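Local coordinates for protein PKS (Streptomyces albus, PDB 4OQJ) that probably catalyses the carbon-carbon bond-forming condensation of acyl chains as a ketosynthase of the oxazolomycin polyketide synthase, at residues A498-R507 with H684-P695; E549-A560 with R590-Q601. One frame throughout, in Å; residues are numbered along the deposited sequence.

Contact 1 (A498-R507 with H684-P695); sequences AVAQTLALGR and HQGEPVRRVPLP
Gln-501 and Thr-502 carry the polar side of this contact, each bonded to the backbone of 684-695. Both ends of the Gln-501 amide are used. OE1 accepts from Arg-690 N at 2.9 Å, nearly straight at 168°, and NE2 donates to Pro-688 O at 3.1 Å. In both bonds the donor stands above the plane of the acceptor carbonyl. Together they fix the flip of the buried amide. Thr-502 OG1 takes the N-H of Val-692 at 3.1 Å. It also donates to Ala-498 O at 2.7 Å, because chi1 of -59° puts the hydroxyl beside its own backbone N. Arg-507 NH2 donates to Pro-695 O at 3.0 Å, while its NH1 bonds to Gly-506 O and Glu-119 O. A water links NH2 to Leu-694 N.

The His-684 ring lies against the helix. Gln-501 CA lies over one face of the ring, toward its rim, and Ala-504 CB sits at the edge. Ring ND1 donates in the ring plane to the anti side of Glu-687 OE2, which sets the ring rotation. Glu-687 OE1 forms a salt bridge with Arg-465.

Apolar contacts complete the fit. Leu-694 CD1 meets Thr-502 CG2 tip to tip at 3.8 Å, and Leu-694 crosses Leu-503 at about a right angle. Leu-505 CD1 meets Val-689 CG1 at 3.9 Å.

Helix 496-505 also packs through Val-499 and Leu-503 on helix 474-490, and through Val-499 on strand 465-471. Arg-691 bonds to Gly-122 O and makes a cation-pi contact with Tyr-123. Segment 684-695 thus runs from helix 680-684 across helix 496-505 toward Gly-122 and Tyr-123, a path consistent with the post-acyltransferase linker of related synthases.

Contact 2 (E549-A560 with R590-Q601); sequences ELVTGGGTPEHA and RGHGPDAAFAVQ
The glycine-rich loop 553-555 joins Leu-550 and Val-551 to helix 557-566, and it packs on the start of helix 594-610. The sequence and the strand-loop-helix order resemble the start of an acyltransferase domain. This is consistent with an acyltransferase remnant in a synthase of the AT-less class.

At one end, Gln-601 pairs with the backbone of Val-551. OE1 accepts from Val-551 N at 2.8 Å, and NE2 donates to Val-551 O at 2.8 Å with an angle of 171°. The Val-551 carbonyl oxygen lies in the plane of the amide. NE2 also donates to Ala-597 O, one turn back in the same helix. Chi1 of -73° and an extended chain beyond CG let the amide span this distance. Leu-550 crosses Gln-601 obliquely, with CD1 3.8 Å from Gln-601 CB. Its CD1 also reaches the Phe-598 ring.

In the loop, Gly-555 N donates to His-592 O at 2.8 Å, from above the carbonyl plane. The CA atoms of Gly-555 and His-592 come within 3.8 Å. Ala-597 CB lies near Gly-553 O, in a poorly ordered part of the loop. Beyond the loop, Pro-557 CG lies over one face of the His-592 ring, 3.3 Å from NE2.

Between the helices, Ala-560 CB presses on Val-600 CG2 at 3.5 Å, tighter than usual for two carbons. Val-600 CG1 touches the His-559 ring, whose ND1 is bonded to Gly-660 N. Phe-574 of helix 568-581 also touches Val-600.

Both Gln-601 amide atoms are engaged, so three bonds leave oxygen and nitrogen of this buried amide in no doubt. The cyclic pair with Val-551 satisfies a backbone N-H and C=O where the chain leaves strand 547-549.

Overall arrangement
From the N terminus, the chain builds the ketosynthase body and then reaches helix 496-505, the first side of contact 1. It continues through strand 512-518 into the outlying region of helices and short strands. There contact 2 closes a short loop, with the rest of helix 557-566 and helices 568-581 and 585-590 between its segments. The chain passes helix 660-673 and returns at 684-695 to close contact 1. Contact 2 therefore lies wholly within the longer loop, and the two do not cross. Their centres are 33 Å apart and their nearest atoms about 18 Å. Contact 1 joins the returning chain to the helix 496-505 region, probably the linker beside the ketosynthase; contact 2 ties together the outlying region itself.

Contact 1 (A498-R507 with H684-P695)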
loop_
_atom_site.group_PDB
_atom_site.type_symbol
_atom_site.label_atom_id
_atom_site.label_comp_id
_atom_site.label_asym_id
_atom_site.label_seq_id
_atom_site.Cartn_x
_atom_site.Cartn_y
_atom_site.Cartn_z
ATOM N N ALA A 498 -21.681 28.668 8.701
ATOM C CA ALA A 498 -20.773 27.533 8.573
ATOM C C ALA A 498 -21.252 26.373 9.434
ATOM O O ALA A 498 -21.160 25.208 9.029
ATOM C CB ALA A 498 -19.359 27.946 8.968
ATOM N N VAL A 499 -21.767 26.692 10.619
ATOM C CA VAL A 499 -22.294 25.672 11.512
ATOM C C VAL A 499 -23.479 24.970 10.841
ATOM O O VAL A 499 -23.554 23.735 10.832
ATOM C CB VAL A 499 -22.718 26.268 12.858
ATOM C CG1 VAL A 499 -23.472 25.254 13.695
ATOM C CG2 VAL A 499 -21.499 26.757 13.629
ATOM N N ALA A 500 -24.382 25.759 10.257
ATOM C CA ALA A 500 -25.575 25.212 9.610
ATOM C C ALA A 500 -25.198 24.357 8.423
ATOM O O ALA A 500 -25.741 23.274 8.250
ATOM C CB ALA A 500 -26.518 26.329 9.166
ATOM N N GLN A 501 -24.273 24.851 7.605
ATOM C CA GLN A 501 -23.849 24.137 6.405
ATOM C C GLN A 501 -23.165 22.824 6.754
ATOM O O GLN A 501 -23.454 21.774 6.167
ATOM C CB GLN A 501 -22.897 24.999 5.577
ATOM C CG GLN A 501 -23.562 26.215 4.909
ATOM C CD GLN A 501 -22.546 27.240 4.405
ATOM O OE1 GLN A 501 -21.396 27.273 4.857
ATOM N NE2 GLN A 501 -22.963 28.069 3.457
ATOM N N THR A 502 -22.252 22.884 7.712
ATOM C CA THR A 502 -21.496 21.700 8.103
ATOM C C THR A 502 -22.453 20.627 8.616
ATOM O O THR A 502 -22.341 19.461 8.268
ATOM C CB THR A 502 -20.468 22.035 9.168
ATOM O OG1 THR A 502 -19.573 23.024 8.648
ATOM C CG2 THR A 502 -19.678 20.788 9.589
ATOM N N LEU A 503 -23.415 21.040 9.428
ATOM C CA LEU A 503 -24.362 20.103 10.013
ATOM C C LEU A 503 -25.267 19.463 8.956
ATOM O O LEU A 503 -25.613 18.290 9.069
ATOM C CB LEU A 503 -25.205 20.809 11.061
ATOM C CG LEU A 503 -24.536 21.166 12.396
ATOM C CD1 LEU A 503 -25.474 22.044 13.211
ATOM C CD2 LEU A 503 -24.162 19.921 13.189
ATOM N N ALA A 504 -25.662 20.247 7.950
ATOM C CA ALA A 504 -26.587 19.802 6.918
ATOM C C ALA A 504 -25.913 18.918 5.882
ATOM O O ALA A 504 -26.512 17.965 5.391
ATOM C CB ALA A 504 -27.231 21.021 6.217
ATOM N N LEU A 505 -24.668 19.255 5.545
ATOM C CA LEU A 505 -23.952 18.608 4.448
ATOM C C LEU A 505 -22.942 17.578 4.921
ATOM O O LEU A 505 -22.559 16.689 4.166
ATOM C CB LEU A 505 -23.224 19.654 3.608
ATOM C CG LEU A 505 -24.101 20.690 2.896
ATOM C CD1 LEU A 505 -23.226 21.842 2.449
ATOM C CD2 LEU A 505 -24.838 20.077 1.707
ATOM N N GLY A 506 -22.537 17.677 6.179
ATOM C CA GLY A 506 -21.355 16.973 6.656
ATOM C C GLY A 506 -21.613 15.984 7.765
ATOM O O GLY A 506 -20.678 15.563 8.447
ATOM N N ARG A 507 -22.875 15.589 7.926
ATOM C CA ARG A 507 -23.269 14.654 8.980
ATOM C C ARG A 507 -24.163 13.570 8.394
ATOM O O ARG A 507 -24.999 13.851 7.541
ATOM C CB ARG A 507 -23.990 15.398 10.107
ATOM C CG ARG A 507 -23.087 16.312 10.919
ATOM C CD ARG A 507 -22.169 15.482 11.802
ATOM N NE ARG A 507 -21.252 16.263 12.633
ATOM C CZ ARG A 507 -20.138 16.836 12.189
ATOM N NH1 ARG A 507 -19.814 16.769 10.899
ATOM N NH2 ARG A 507 -19.349 17.487 13.034
ATOM N N HIS A 684 -28.187 24.739 -0.293
ATOM C CA HIS A 684 -27.055 25.643 -0.023
ATOM C C HIS A 684 -26.321 26.125 -1.287
ATOM O O HIS A 684 -25.325 26.841 -1.186
ATOM C CB HIS A 684 -26.063 24.953 0.923
ATOM C CG HIS A 684 -26.560 24.840 2.329
ATOM N ND1 HIS A 684 -26.659 25.929 3.174
ATOM C CD2 HIS A 684 -27.022 23.781 3.035
ATOM C CE1 HIS A 684 -27.144 25.540 4.338
ATOM N NE2 HIS A 684 -27.378 24.239 4.278
ATOM N N GLN A 685 -26.823 25.739 -2.460
ATOM C CA GLN A 685 -26.279 26.157 -3.768
ATOM C C GLN A 685 -25.792 27.602 -3.874
ATOM O O GLN A 685 -24.632 27.859 -4.199
ATOM C CB GLN A 685 -27.347 25.984 -4.846
ATOM C CG GLN A 685 -27.150 24.831 -5.771
ATOM C CD GLN A 685 -28.352 24.635 -6.684
ATOM O OE1 GLN A 685 -29.229 25.501 -6.775
ATOM N NE2 GLN A 685 -28.400 23.494 -7.358
ATOM N N GLY A 686 -26.702 28.541 -3.632
ATOM C CA GLY A 686 -26.461 29.936 -3.950
ATOM C C GLY A 686 -25.434 30.659 -3.097
ATOM O O GLY A 686 -25.279 31.880 -3.219
ATOM N N GLU A 687 -24.732 29.919 -2.239
ATOM C CA GLU A 687 -23.790 30.526 -1.312
ATOM C C GLU A 687 -22.503 29.717 -1.218
ATOM O O GLU A 687 -22.492 28.522 -1.503
ATOM C CB GLU A 687 -24.425 30.677 0.077
ATOM C CG GLU A 687 -25.118 29.426 0.613
ATOM C CD GLU A 687 -25.806 29.668 1.950
ATOM O OE1 GLU A 687 -25.671 30.787 2.497
ATOM O OE2 GLU A 687 -26.483 28.747 2.452
ATOM N N PRO A 688 -21.396 30.383 -0.856
ATOM C CA PRO A 688 -20.165 29.647 -0.576
ATOM C C PRO A 688 -20.288 28.858 0.722
ATOM O O PRO A 688 -20.703 29.400 1.744
ATOM C CB PRO A 688 -19.113 30.751 -0.458
ATOM C CG PRO A 688 -19.878 31.947 -0.022
ATOM C CD PRO A 688 -21.216 31.836 -0.693
ATOM N N VAL A 689 -19.948 27.578 0.661
ATOM C CA VAL A 689 -19.993 26.706 1.822
ATOM C C VAL A 689 -18.641 26.740 2.543
ATOM O O VAL A 689 -17.598 26.727 1.899
ATOM C CB VAL A 689 -20.335 25.264 1.401
ATOM C CG1 VAL A 689 -20.203 24.307 2.568
ATOM C CG2 VAL A 689 -21.737 25.214 0.800
ATOM N N ARG A 690 -18.671 26.809 3.870
ATOM C CA ARG A 690 -17.462 26.690 4.675
ATOM C C ARG A 690 -17.640 25.580 5.703
ATOM O O ARG A 690 -18.459 25.695 6.608
ATOM C CB ARG A 690 -17.147 28.007 5.381
ATOM C CG ARG A 690 -16.838 29.151 4.450
ATOM C CD ARG A 690 -15.414 29.088 3.935
ATOM N NE ARG A 690 -15.096 30.266 3.135
ATOM C CZ ARG A 690 -15.427 30.416 1.855
ATOM N NH1 ARG A 690 -15.099 31.531 1.218
ATOM N NH2 ARG A 690 -16.085 29.458 1.208
ATOM N N ARG A 691 -16.895 24.494 5.544
ATOM C CA ARG A 691 -16.947 23.390 6.498
ATOM C C ARG A 691 -16.035 23.659 7.692
ATOM O O ARG A 691 -14.881 24.049 7.515
ATOM C CB ARG A 691 -16.540 22.083 5.813
ATOM C CG ARG A 691 -17.612 21.556 4.916
ATOM C CD ARG A 691 -17.104 20.439 4.068
ATOM N NE ARG A 691 -18.187 19.783 3.352
ATOM C CZ ARG A 691 -18.740 20.250 2.238
ATOM N NH1 ARG A 691 -18.333 21.397 1.707
ATOM N NH2 ARG A 691 -19.712 19.565 1.664
ATOM N N VAL A 692 -16.542 23.440 8.904
ATOM C CA VAL A 692 -15.756 23.733 10.113
ATOM C C VAL A 692 -15.857 22.588 11.113
ATOM O O VAL A 692 -16.870 21.876 11.139
ATOM C CB VAL A 692 -16.219 25.042 10.790
ATOM C CG1 VAL A 692 -16.051 26.224 9.843
ATOM C CG2 VAL A 692 -17.690 24.946 11.234
ATOM N N PRO A 693 -14.823 22.418 11.954
ATOM C CA PRO A 693 -14.867 21.376 12.987
ATOM C C PRO A 693 -15.991 21.570 13.998
ATOM O O PRO A 693 -16.075 22.624 14.619
ATOM C CB PRO A 693 -13.498 21.503 13.676
ATOM C CG PRO A 693 -12.634 22.186 12.699
ATOM C CD PRO A 693 -13.529 23.122 11.948
ATOM N N LEU A 694 -16.845 20.562 14.149
ATOM C CA LEU A 694 -17.886 20.563 15.171
ATOM C C LEU A 694 -17.789 19.231 15.903
ATOM O O LEU A 694 -17.067 18.350 15.449
ATOM C CB LEU A 694 -19.265 20.742 14.553
ATOM C CG LEU A 694 -19.491 22.051 13.798
ATOM C CD1 LEU A 694 -20.771 21.979 13.010
ATOM C CD2 LEU A 694 -19.542 23.214 14.765
ATOM N N PRO A 695 -18.497 19.075 17.037
ATOM C CA PRO A 695 -18.332 17.802 17.751
ATOM C C PRO A 695 -18.738 16.618 16.889
ATOM O O PRO A 695 -19.547 16.783 15.978
ATOM C CB PRO A 695 -19.252 17.949 18.960
ATOM C CG PRO A 695 -19.315 19.453 19.199
ATOM C CD PRO A 695 -19.287 20.054 17.816
HETATM O O HOH W 1 -20.496 16.652 2.490
HETATM O O HOH W 2 -17.333 19.214 11.742
#

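Contact 2 (E549-A560 with R590-Q601)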
loop_
_atom_site.group_PDB
_atom_site.type_symbol
_atom_site.label_atom_id
_atom_site.label_comp_id
_atom_site.label_asym_id
_atom_site.label_seq_id
_atom_site.Cartn_x
_atom_site.Cartn_y
_atom_site.Cartn_z
ATOM N N GLU A 549 -50.214 21.753 3.868
ATOM C CA GLU A 549 -51.598 22.129 3.633
ATOM C C GLU A 549 -51.691 23.524 3.068
ATOM O O GLU A 549 -51.196 24.484 3.658
ATOM C CB GLU A 549 -52.404 22.044 4.921
ATOM C CG GLU A 549 -52.417 20.656 5.519
ATOM C CD GLU A 549 -53.666 20.378 6.328
ATOM O OE1 GLU A 549 -54.428 21.333 6.605
ATOM O OE2 GLU A 549 -53.890 19.200 6.681
ATOM N N LEU A 550 -52.319 23.624 1.908
ATOM C CA LEU A 550 -52.599 24.911 1.307
ATOM C C LEU A 550 -53.989 25.322 1.752
ATOM O O LEU A 550 -54.993 24.765 1.296
ATOM C CB LEU A 550 -52.494 24.840 -0.215
ATOM C CG LEU A 550 -52.622 26.177 -0.944
ATOM C CD1 LEU A 550 -51.763 26.161 -2.188
ATOM C CD2 LEU A 550 -54.077 26.448 -1.304
ATOM N N VAL A 551 -54.035 26.287 2.666
ATOM C CA VAL A 551 -55.288 26.653 3.321
ATOM C C VAL A 551 -55.924 27.865 2.691
ATOM O O VAL A 551 -55.297 28.574 1.910
ATOM C CB VAL A 551 -55.085 26.957 4.824
ATOM C CG1 VAL A 551 -54.680 25.700 5.572
ATOM C CG2 VAL A 551 -54.046 28.072 5.024
ATOM N N THR A 552 -57.186 28.093 3.034
ATOM C CA THR A 552 -57.792 29.396 2.830
ATOM C C THR A 552 -57.348 30.275 3.989
ATOM O O THR A 552 -56.766 29.797 4.968
ATOM C CB THR A 552 -59.325 29.344 2.781
ATOM O OG1 THR A 552 -59.803 28.564 3.884
ATOM C CG2 THR A 552 -59.805 28.737 1.472
ATOM N N GLY A 553 -57.642 31.560 3.884
ATOM C CA GLY A 553 -57.185 32.520 4.862
ATOM C C GLY A 553 -56.792 33.755 4.102
ATOM O O GLY A 553 -56.545 33.687 2.901
ATOM N N GLY A 554 -56.752 34.886 4.789
ATOM C CA GLY A 554 -56.378 36.126 4.149
ATOM C C GLY A 554 -54.946 36.074 3.654
ATOM O O GLY A 554 -54.149 35.207 4.054
ATOM N N GLY A 555 -54.622 37.010 2.769
ATOM C CA GLY A 555 -53.254 37.196 2.335
ATOM C C GLY A 555 -52.374 37.576 3.510
ATOM O O GLY A 555 -52.852 37.876 4.605
ATOM N N THR A 556 -51.072 37.562 3.277
ATOM C CA THR A 556 -50.100 37.877 4.308
ATOM C C THR A 556 -49.025 38.776 3.697
ATOM O O THR A 556 -47.923 38.302 3.416
ATOM C CB THR A 556 -49.483 36.596 4.858
ATOM O OG1 THR A 556 -48.841 35.880 3.781
ATOM C CG2 THR A 556 -50.578 35.724 5.501
ATOM N N PRO A 557 -49.351 40.065 3.475
ATOM C CA PRO A 557 -48.507 40.912 2.621
ATOM C C PRO A 557 -47.099 41.125 3.169
ATOM O O PRO A 557 -46.148 41.101 2.397
ATOM C CB PRO A 557 -49.271 42.241 2.567
ATOM C CG PRO A 557 -50.660 41.931 3.042
ATOM C CD PRO A 557 -50.526 40.797 3.986
ATOM N N GLU A 558 -46.964 41.329 4.475
ATOM C CA GLU A 558 -45.646 41.483 5.076
ATOM C C GLU A 558 -44.822 40.209 4.904
ATOM O O GLU A 558 -43.630 40.261 4.570
ATOM C CB GLU A 558 -45.773 41.835 6.560
ATOM C CG GLU A 558 -44.443 42.130 7.240
ATOM C CD GLU A 558 -44.559 42.194 8.752
ATOM O OE1 GLU A 558 -43.624 41.726 9.437
ATOM O OE2 GLU A 558 -45.577 42.717 9.253
ATOM N N HIS A 559 -45.458 39.064 5.131
ATOM C CA HIS A 559 -44.784 37.785 4.984
ATOM C C HIS A 559 -44.392 37.535 3.530
ATOM O O HIS A 559 -43.286 37.074 3.248
ATOM C CB HIS A 559 -45.671 36.636 5.470
ATOM C CG HIS A 559 -45.130 35.285 5.116
ATOM N ND1 HIS A 559 -43.941 34.802 5.616
ATOM C CD2 HIS A 559 -45.611 34.326 4.292
ATOM C CE1 HIS A 559 -43.714 33.596 5.121
ATOM N NE2 HIS A 559 -44.710 33.286 4.314
ATOM N N ALA A 560 -45.317 37.833 2.617
ATOM C CA ALA A 560 -45.082 37.625 1.192
ATOM C C ALA A 560 -43.914 38.474 0.723
ATOM O O ALA A 560 -43.026 37.979 0.044
ATOM C CB ALA A 560 -46.336 37.954 0.394
ATOM N N ARG A 590 -48.903 42.646 -2.315
ATOM C CA ARG A 590 -49.595 43.635 -1.501
ATOM C C ARG A 590 -50.967 43.137 -1.103
ATOM O O ARG A 590 -51.615 43.715 -0.230
ATOM C CB ARG A 590 -49.750 44.957 -2.264
ATOM C CG ARG A 590 -48.491 45.819 -2.299
ATOM C CD ARG A 590 -48.626 47.046 -3.216
ATOM N NE ARG A 590 -49.561 46.847 -4.331
ATOM C CZ ARG A 590 -49.373 47.283 -5.578
ATOM N NH1 ARG A 590 -48.272 47.949 -5.913
ATOM N NH2 ARG A 590 -50.294 47.046 -6.505
ATOM N N GLY A 591 -51.410 42.067 -1.755
ATOM C CA GLY A 591 -52.804 41.662 -1.676
ATOM C C GLY A 591 -53.197 40.924 -0.409
ATOM O O GLY A 591 -52.371 40.285 0.252
ATOM N N HIS A 592 -54.483 41.015 -0.085
ATOM C CA HIS A 592 -55.067 40.306 1.048
ATOM C C HIS A 592 -56.064 39.241 0.604
ATOM O O HIS A 592 -56.574 38.479 1.429
ATOM C CB HIS A 592 -55.784 41.289 1.976
ATOM C CG HIS A 592 -54.867 42.173 2.758
ATOM N ND1 HIS A 592 -54.632 43.488 2.418
ATOM C CD2 HIS A 592 -54.147 41.938 3.883
ATOM C CE1 HIS A 592 -53.805 44.024 3.297
ATOM N NE2 HIS A 592 -53.495 43.106 4.195
ATOM N N GLY A 593 -56.366 39.218 -0.691
ATOM C CA GLY A 593 -57.402 38.353 -1.223
ATOM C C GLY A 593 -56.947 36.915 -1.375
ATOM O O GLY A 593 -55.797 36.601 -1.087
ATOM N N PRO A 594 -57.852 36.039 -1.847
ATOM C CA PRO A 594 -57.590 34.607 -2.047
ATOM C C PRO A 594 -56.537 34.323 -3.123
ATOM O O PRO A 594 -55.840 33.311 -3.044
ATOM C CB PRO A 594 -58.957 34.050 -2.479
ATOM C CG PRO A 594 -59.954 35.118 -2.194
ATOM C CD PRO A 594 -59.209 36.409 -2.280
ATOM N N ASP A 595 -56.442 35.191 -4.125
ATOM C CA ASP A 595 -55.426 35.045 -5.162
ATOM C C ASP A 595 -54.037 35.231 -4.552
ATOM O O ASP A 595 -53.103 34.486 -4.862
ATOM C CB ASP A 595 -55.669 36.039 -6.311
ATOM C CG ASP A 595 -55.704 37.509 -5.849
ATOM O OD1 ASP A 595 -55.912 37.784 -4.642
ATOM O OD2 ASP A 595 -55.536 38.402 -6.714
ATOM N N ALA A 596 -53.918 36.204 -3.654
ATOM C CA ALA A 596 -52.656 36.512 -3.007
ATOM C C ALA A 596 -52.258 35.404 -2.042
ATOM O O ALA A 596 -51.104 34.995 -1.997
ATOM C CB ALA A 596 -52.757 37.838 -2.282
ATOM N N ALA A 597 -53.223 34.911 -1.275
ATOM C CA ALA A 597 -52.956 33.838 -0.324
ATOM C C ALA A 597 -52.559 32.571 -1.068
ATOM O O ALA A 597 -51.647 31.866 -0.647
ATOM C CB ALA A 597 -54.173 33.580 0.559
ATOM N N PHE A 598 -53.234 32.283 -2.177
ATOM C CA PHE A 598 -52.855 31.142 -3.000
ATOM C C PHE A 598 -51.413 31.278 -3.493
ATOM O O PHE A 598 -50.596 30.383 -3.283
ATOM C CB PHE A 598 -53.786 30.989 -4.204
ATOM C CG PHE A 598 -53.340 29.925 -5.157
ATOM C CD1 PHE A 598 -53.633 28.590 -4.916
ATOM C CD2 PHE A 598 -52.599 30.248 -6.274
ATOM C CE1 PHE A 598 -53.200 27.606 -5.781
ATOM C CE2 PHE A 598 -52.168 29.266 -7.140
ATOM C CZ PHE A 598 -52.470 27.944 -6.890
ATOM N N ALA A 599 -51.115 32.398 -4.149
ATOM C CA ALA A 599 -49.798 32.634 -4.750
ATOM C C ALA A 599 -48.647 32.400 -3.768
ATOM O O ALA A 599 -47.714 31.669 -4.078
ATOM C CB ALA A 599 -49.720 34.042 -5.305
ATOM N N VAL A 600 -48.718 33.012 -2.594
ATOM C CA VAL A 600 -47.676 32.849 -1.587
ATOM C C VAL A 600 -47.511 31.384 -1.196
ATOM O O VAL A 600 -46.395 30.896 -1.071
ATOM C CB VAL A 600 -47.973 33.667 -0.326
ATOM C CG1 VAL A 600 -46.876 33.463 0.731
ATOM C CG2 VAL A 600 -48.075 35.131 -0.676
ATOM N N GLN A 601 -48.626 30.679 -1.015
ATOM C CA GLN A 601 -48.565 29.286 -0.599
ATOM C C GLN A 601 -48.052 28.394 -1.728
ATOM O O GLN A 601 -47.255 27.496 -1.478
ATOM C CB GLN A 601 -49.941 28.803 -0.122
ATOM C CG GLN A 601 -50.343 29.361 1.238
ATOM C CD GLN A 601 -51.701 28.859 1.714
ATOM O OE1 GLN A 601 -51.788 27.894 2.469
ATOM N NE2 GLN A 601 -52.757 29.528 1.291
HETATM O O HOH W 3 -50.405 36.626 0.787
#